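Local coordinates for protein IG hypothetical 16092 (Bacillus cereus ATCC 14579, PDB 1YQH) that is of unknown function but probably binds thiamine or a related small molecule, at residues 11-16 with 77-82; 7-12 with 47-52; 24-29 with 66-71. All blocks are in the same frame, centred on the assembly; numbering follows the deposited sequence.

Interaction 1 (11-16 with 77-82)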
# COMPACT_ATOMS: atom_id res chain seq x y z
N SER A 11 -1.92 5.03 -8.27
CA SER A 11 -2.95 5.43 -7.34
C SER A 11 -2.32 5.96 -6.08
O SER A 11 -1.15 5.65 -5.77
CB SER A 11 -3.92 4.28 -7.03
OG SER A 11 -3.28 3.24 -6.31
N PHE A 12 -3.06 6.79 -5.36
CA PHE A 12 -2.55 7.29 -4.09
C PHE A 12 -3.68 7.63 -3.16
O PHE A 12 -4.84 7.84 -3.59
CB PHE A 12 -1.64 8.53 -4.32
CG PHE A 12 -2.40 9.84 -4.40
CD1 PHE A 12 -2.43 10.71 -3.30
CD2 PHE A 12 -3.07 10.21 -5.56
CE1 PHE A 12 -3.11 11.92 -3.35
CE2 PHE A 12 -3.76 11.43 -5.63
CZ PHE A 12 -3.78 12.29 -4.52
N SER A 13 -3.35 7.69 -1.88
CA SER A 13 -4.28 8.19 -0.89
C SER A 13 -3.53 8.97 0.18
O SER A 13 -2.33 8.74 0.37
CB SER A 13 -5.07 7.03 -0.28
OG SER A 13 -4.20 6.06 0.27
N VAL A 14 -4.24 9.88 0.85
CA VAL A 14 -3.71 10.61 2.00
C VAL A 14 -4.62 10.37 3.20
O VAL A 14 -5.85 10.46 3.08
CB VAL A 14 -3.56 12.13 1.70
CG1 VAL A 14 -2.43 12.35 0.69
CG2 VAL A 14 -4.87 12.70 1.16
N VAL A 15 -4.03 10.03 4.34
CA VAL A 15 -4.79 9.87 5.57
C VAL A 15 -4.19 10.85 6.56
O VAL A 15 -3.08 10.63 7.08
CB VAL A 15 -4.70 8.45 6.14
CG1 VAL A 15 -5.57 8.31 7.36
CG2 VAL A 15 -5.08 7.42 5.08
N PRO A 16 -4.88 11.97 6.78
CA PRO A 16 -4.35 13.04 7.62
C PRO A 16 -4.74 12.92 9.09
O PRO A 16 -5.75 12.27 9.42
CB PRO A 16 -5.01 14.29 7.02
CG PRO A 16 -6.37 13.78 6.57
CD PRO A 16 -6.16 12.34 6.14
N ILE A 77 -0.31 10.33 6.40
CA ILE A 77 0.24 9.07 5.90
C ILE A 77 -0.20 8.95 4.45
O ILE A 77 -1.41 8.93 4.14
CB ILE A 77 -0.27 7.85 6.71
CG1 ILE A 77 0.00 8.01 8.21
CG2 ILE A 77 0.32 6.53 6.15
CD1 ILE A 77 1.50 8.11 8.61
N THR A 78 0.78 8.91 3.55
CA THR A 78 0.50 8.94 2.12
C THR A 78 0.90 7.60 1.51
O THR A 78 2.01 7.13 1.73
CB THR A 78 1.24 10.13 1.45
OG1 THR A 78 0.83 11.36 2.07
CG2 THR A 78 0.97 10.21 -0.07
N SER A 79 -0.02 6.99 0.76
CA SER A 79 0.24 5.70 0.12
C SER A 79 0.24 5.92 -1.39
O SER A 79 -0.56 6.69 -1.91
CB SER A 79 -0.84 4.68 0.48
OG SER A 79 -0.96 4.49 1.88
N ILE A 80 1.14 5.24 -2.08
CA ILE A 80 1.27 5.37 -3.53
C ILE A 80 1.49 3.98 -4.10
O ILE A 80 2.21 3.17 -3.51
CB ILE A 80 2.48 6.28 -3.93
CG1 ILE A 80 2.40 7.66 -3.27
CG2 ILE A 80 2.56 6.42 -5.46
CD1 ILE A 80 3.68 8.50 -3.33
N LYS A 81 0.85 3.70 -5.24
CA LYS A 81 1.18 2.51 -6.00
C LYS A 81 1.42 2.94 -7.45
O LYS A 81 0.60 3.68 -8.02
CB LYS A 81 0.06 1.49 -5.94
CG LYS A 81 0.52 0.07 -6.25
CD LYS A 81 -0.56 -0.96 -5.92
CE LYS A 81 -0.62 -1.33 -4.43
NZ LYS A 81 0.51 -2.21 -3.97
N ILE A 82 2.52 2.49 -8.03
CA ILE A 82 2.89 2.89 -9.38
C ILE A 82 3.00 1.66 -10.26
O ILE A 82 3.65 0.69 -9.88
CB ILE A 82 4.26 3.64 -9.44
CG1 ILE A 82 4.30 4.80 -8.43
CG2 ILE A 82 4.56 4.15 -10.87
CD1 ILE A 82 5.69 5.42 -8.26
O HOH W 1 -2.35 6.44 3.12
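First torsions of opposite sense bring the hydroxyls of Ser13 and Ser79 to one water: Ser13 OG sits between its backbone N and carbonyl carbon (chi1 56°), whereas Ser79 OG is anti to its carbonyl carbon (chi1 -57°). Ser13 OG then rests 3.6 Å from Ser79 CB, and the two OG atoms, 3.9 Å apart, are linked through the water instead. The water lies 2.7 Å from Ser79 OG, donates to Ile77 O at 2.9 Å and only weakly to Ser13 OG. The strands run antiparallel, and Ser11-Lys81, Ser13-Ser79 and Val15-Ile77 are hydrogen-bonded pairs. Six N-H...O bonds result, among them Lys81 N to Ser11 O at 2.8 Å and the nearly straight Ile77 N to Val15 O (176°). On the other face, Val14 and Thr78 lie side by side, CG1 of Val14 3.7 Å from OG1 of Thr78, which bonds to Gln65. Phe12, Val14, Thr78 and Ile80 pack on the helices; the opposite face mixes serines and Lys81 with Val15 and Ile77. There Ser13 OG bonds to Glu47, Ser11 OG to Glu47 of the third subunit and Ser79 OG to Lys81 of the second, into which the sheet continues through 77-82.

Interaction 2 (7-12 with 47-52)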
# COMPACT_ATOMS: atom_id res chain seq x y z
N GLN A 7 3.63 6.90 -20.51
CA GLN A 7 2.77 7.15 -19.36
C GLN A 7 2.99 6.12 -18.26
O GLN A 7 3.39 4.99 -18.53
CB GLN A 7 1.31 7.15 -19.77
CG GLN A 7 0.83 8.49 -20.32
CD GLN A 7 -0.58 8.43 -20.88
OE1 GLN A 7 -1.32 9.40 -20.83
NE2 GLN A 7 -0.95 7.28 -21.42
N VAL A 8 2.72 6.53 -17.03
CA VAL A 8 2.54 5.60 -15.92
C VAL A 8 1.08 5.71 -15.50
O VAL A 8 0.37 6.68 -15.82
CB VAL A 8 3.49 5.85 -14.69
CG1 VAL A 8 4.95 5.83 -15.12
CG2 VAL A 8 3.15 7.16 -13.97
N THR A 9 0.61 4.69 -14.79
CA THR A 9 -0.63 4.75 -14.06
C THR A 9 -0.25 4.61 -12.57
O THR A 9 0.69 3.88 -12.24
CB THR A 9 -1.60 3.65 -14.56
OG1 THR A 9 -1.89 3.88 -15.96
CG2 THR A 9 -2.91 3.67 -13.79
N MSE A 10 -0.95 5.33 -11.71
CA MSE A 10 -0.60 5.41 -10.30
C MSE A 10 -1.90 5.52 -9.51
O MSE A 10 -2.91 6.01 -10.04
CB MSE A 10 0.25 6.66 -10.09
CG MSE A 10 0.80 6.87 -8.71
SE MSE A 10 1.74 8.56 -8.66
CE MSE A 10 3.21 8.18 -9.92
N SER A 11 -1.92 5.03 -8.27
CA SER A 11 -2.95 5.43 -7.34
C SER A 11 -2.32 5.96 -6.08
O SER A 11 -1.15 5.65 -5.77
CB SER A 11 -3.92 4.28 -7.03
OG SER A 11 -3.28 3.24 -6.31
N PHE A 12 -3.06 6.79 -5.36
CA PHE A 12 -2.55 7.29 -4.09
C PHE A 12 -3.68 7.63 -3.16
O PHE A 12 -4.84 7.84 -3.59
CB PHE A 12 -1.64 8.53 -4.32
CG PHE A 12 -2.40 9.84 -4.40
CD1 PHE A 12 -2.43 10.71 -3.30
CD2 PHE A 12 -3.07 10.21 -5.56
CE1 PHE A 12 -3.11 11.92 -3.35
CE2 PHE A 12 -3.76 11.43 -5.63
CZ PHE A 12 -3.78 12.29 -4.52
N GLU A 47 -8.59 5.00 -2.88
CA GLU A 47 -7.43 5.49 -3.63
C GLU A 47 -7.91 6.35 -4.80
O GLU A 47 -8.99 6.10 -5.34
CB GLU A 47 -6.61 4.32 -4.22
CG GLU A 47 -6.20 3.19 -3.28
CD GLU A 47 -5.32 3.63 -2.10
OE1 GLU A 47 -4.60 4.65 -2.20
OE2 GLU A 47 -5.37 2.94 -1.07
N THR A 48 -7.10 7.34 -5.20
CA THR A 48 -7.37 8.11 -6.42
C THR A 48 -6.37 7.64 -7.46
O THR A 48 -5.16 7.56 -7.17
CB THR A 48 -7.20 9.62 -6.13
OG1 THR A 48 -8.30 10.03 -5.31
CG2 THR A 48 -7.19 10.47 -7.43
N THR A 49 -6.88 7.33 -8.65
CA THR A 49 -6.05 6.85 -9.76
C THR A 49 -5.65 8.05 -10.62
O THR A 49 -6.49 8.91 -10.87
CB THR A 49 -6.83 5.85 -10.63
OG1 THR A 49 -7.31 4.79 -9.81
CG2 THR A 49 -5.91 5.27 -11.73
N LEU A 50 -4.38 8.07 -11.05
CA LEU A 50 -3.82 9.08 -11.96
C LEU A 50 -3.16 8.41 -13.17
O LEU A 50 -2.64 7.30 -13.06
CB LEU A 50 -2.75 9.92 -11.25
CG LEU A 50 -3.08 10.52 -9.89
CD1 LEU A 50 -1.87 11.19 -9.25
CD2 LEU A 50 -4.24 11.53 -10.02
N GLU A 51 -3.18 9.10 -14.31
CA GLU A 51 -2.46 8.63 -15.48
C GLU A 51 -1.67 9.79 -16.05
O GLU A 51 -2.19 10.89 -16.14
CB GLU A 51 -3.47 8.12 -16.51
CG GLU A 51 -2.86 7.62 -17.81
CD GLU A 51 -3.92 7.24 -18.83
OE1 GLU A 51 -4.52 6.17 -18.69
OE2 GLU A 51 -4.16 8.02 -19.76
N GLY A 52 -0.42 9.55 -16.43
CA GLY A 52 0.40 10.59 -17.04
C GLY A 52 1.88 10.39 -16.81
O GLY A 52 2.34 9.26 -16.59
O HOH W 2 -2.19 3.83 -3.46
O HOH W 3 -7.53 9.44 -2.41
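Phe12 and Thr48 form one of three hydrogen-bonded antiparallel pairs, with Met10-Leu50 and Val8-Gly52, and each pair is joined by two backbone bonds. Leu50 N to Met10 O, at 2.7 Å, is the shortest of the six, and Thr48 N to Phe12 O, at 176°, the straightest. In the non-hydrogen-bonded pair Ser11-Thr49 the backbones draw in to a CA-CA separation of 4.2 Å, and a CA-H...O contact from Ser11 CA reaches Thr48 O.

The apolar contacts centre on the Phe12 ring. Its CG lies between the backbone N and the carbonyl carbon (chi1 86°), which swings the ring over toward 48-52. There CE2 runs alongside Thr48 CB at 3.9 Å, and CD2 meets Leu50 CD1 obliquely at 4.0 Å. On the other face, the methyl carbons Thr9 CG2 and Thr49 CG2 meet at 4.0 Å.

Water also mediates polar contact across the strands. One molecule donates to Ser11 OG at 3.1 Å and to Glu47 OE1 (one of two conformers) at 2.8 Å; Ser11 OG also bonds to Glu47 of the third subunit, and Glu47 OE2 makes a salt bridge with Lys81 of that subunit.

Strand 8-17 is central in the four-stranded antiparallel sheet of a ferredoxin-like fold, between 48-52 and 75-84. Selenomethionine Met10 packs on Leu57 of helix 54-70 and on Ile80 and Ile82, while Leu50 and Phe12 touch Val34 of helix 23-36.

Interaction 3 (24-29 with 66-71)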
# COMPACT_ATOMS: atom_id res chain seq x y z
N TYR A 24 -12.55 14.68 6.16
CA TYR A 24 -13.05 14.94 4.80
C TYR A 24 -12.73 16.36 4.32
O TYR A 24 -12.51 16.57 3.13
CB TYR A 24 -14.56 14.70 4.67
CG TYR A 24 -15.02 13.24 4.73
CD1 TYR A 24 -16.32 12.93 5.10
CD2 TYR A 24 -14.15 12.18 4.42
CE1 TYR A 24 -16.77 11.60 5.17
CE2 TYR A 24 -14.59 10.84 4.49
CZ TYR A 24 -15.90 10.57 4.86
OH TYR A 24 -16.35 9.26 4.93
N SER A 25 -12.71 17.33 5.24
CA SER A 25 -12.39 18.71 4.90
C SER A 25 -10.94 18.85 4.41
O SER A 25 -10.65 19.59 3.47
CB SER A 25 -12.64 19.65 6.09
OG SER A 25 -13.99 19.53 6.53
N VAL A 26 -10.05 18.10 5.06
CA VAL A 26 -8.63 18.12 4.76
C VAL A 26 -8.39 17.37 3.45
O VAL A 26 -7.71 17.86 2.55
CB VAL A 26 -7.84 17.48 5.92
CG1 VAL A 26 -6.37 17.38 5.57
CG2 VAL A 26 -8.06 18.30 7.19
N VAL A 27 -9.00 16.19 3.33
CA VAL A 27 -8.87 15.39 2.11
C VAL A 27 -9.38 16.15 0.86
O VAL A 27 -8.82 16.02 -0.22
CB VAL A 27 -9.50 13.97 2.25
CG1 VAL A 27 -9.44 13.21 0.91
CG2 VAL A 27 -8.79 13.17 3.35
N ASP A 28 -10.43 16.96 1.03
CA ASP A 28 -10.98 17.71 -0.08
C ASP A 28 -9.96 18.68 -0.71
O ASP A 28 -10.03 18.98 -1.90
CB ASP A 28 -12.22 18.46 0.36
CG ASP A 28 -12.98 19.06 -0.78
OD1 ASP A 28 -13.49 18.30 -1.63
OD2 ASP A 28 -13.07 20.30 -0.83
N LYS A 29 -9.01 19.16 0.09
CA LYS A 29 -7.96 20.04 -0.41
C LYS A 29 -6.90 19.25 -1.18
O LYS A 29 -6.32 19.75 -2.15
CB LYS A 29 -7.34 20.85 0.73
CG LYS A 29 -8.33 21.78 1.46
CD LYS A 29 -9.06 22.74 0.52
CE LYS A 29 -8.18 23.86 0.02
NZ LYS A 29 -8.96 24.87 -0.79
N GLN A 66 0.93 18.02 0.84
CA GLN A 66 1.18 19.35 1.40
C GLN A 66 -0.13 20.12 1.58
O GLN A 66 -0.30 20.84 2.56
CB GLN A 66 2.19 20.16 0.57
CG GLN A 66 2.50 21.53 1.16
CD GLN A 66 3.13 21.46 2.54
OE1 GLN A 66 2.75 22.19 3.45
NE2 GLN A 66 4.11 20.58 2.69
N ALA A 67 -1.07 19.96 0.64
CA ALA A 67 -2.38 20.62 0.77
C ALA A 67 -3.09 20.20 2.07
O ALA A 67 -3.76 21.02 2.71
CB ALA A 67 -3.28 20.33 -0.44
N CYS A 68 -2.91 18.94 2.47
CA CYS A 68 -3.49 18.45 3.72
C CYS A 68 -2.93 19.23 4.91
O CYS A 68 -3.68 19.69 5.78
CB CYS A 68 -3.19 16.96 3.90
SG CYS A 68 -4.02 15.84 2.78
N VAL A 69 -1.61 19.39 4.94
CA VAL A 69 -0.93 20.15 6.00
C VAL A 69 -1.37 21.62 5.98
O VAL A 69 -1.66 22.21 7.04
CB VAL A 69 0.60 20.01 5.86
CG1 VAL A 69 1.34 20.92 6.86
CG2 VAL A 69 1.00 18.53 6.07
N ASP A 70 -1.44 22.21 4.79
CA ASP A 70 -1.90 23.60 4.66
C ASP A 70 -3.34 23.76 5.17
O ASP A 70 -3.72 24.83 5.69
CB ASP A 70 -1.80 24.08 3.22
CG ASP A 70 -0.37 24.18 2.71
OD1 ASP A 70 0.58 24.25 3.52
OD2 ASP A 70 -0.20 24.19 1.47
N ALA A 71 -4.13 22.70 5.02
CA ALA A 71 -5.52 22.68 5.46
C ALA A 71 -5.67 22.43 6.98
O ALA A 71 -6.79 22.46 7.51
CB ALA A 71 -6.31 21.64 4.67
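Val26 lays its CG1 methyl against Cys68, 3.6 Å from Cys68 CB and equally 3.6 Å from Cys68 O, with Cys68 SG slightly farther at 4.0 Å. The methyl reaches this spot because CG1 stands opposite the backbone N (chi1 175°), beside the carbonyl carbon. One branch thus covers both the side chain and the backbone of the last full turn of helix 54-70. The approach is close, the CA atoms of Val26 and Cys68 being 5.3 Å apart. Helices 23-36 and 54-70 are the two helices of a ferredoxin-like beta-alpha-beta-beta-alpha-beta fold, which lie on one face of the four-stranded antiparallel sheet; this contact joins the beginning of one to the end of the other. Toward solvent, Ala67 and Ala71 are the residues of 66-71 that meet Lys29: Ala67 CB sits 3.5 Å from the backbone O of Lys29, and the aliphatic part of Lys29 spans Ala71, CG to CB 3.8 Å. Bends at chi2 and chi3 lead the lysine away from 66-71, and its NZ makes a salt bridge with Glu32 of its own helix. On the sheet side, Val26 touches Pro16, and Cys68 packs on Val14 and Val76.

Overall arrangement
From the N terminus, strand 8-17 enters interaction 2 first, pairing back with 48-52 and closing a loop that holds helix 23-36 and strand 40-43. Farther along the same strand, interaction 1 pairs it with 75-84, closing the longest loop, so that strand 8-17 lies between two neighbours; the two contacts share Ser11 and Phe12. Interaction 3 ties helix 23-36 to helix 54-70, closing a loop that holds strands 40-43 and 48-52; it lies wholly within the span of interaction 1, whereas its segments alternate with those of interaction 2. It touches interaction 1 where the helices meet the sheet, but stays about 7 Å from interaction 2 at the nearest atoms. Sheet and helix layer are thereby joined.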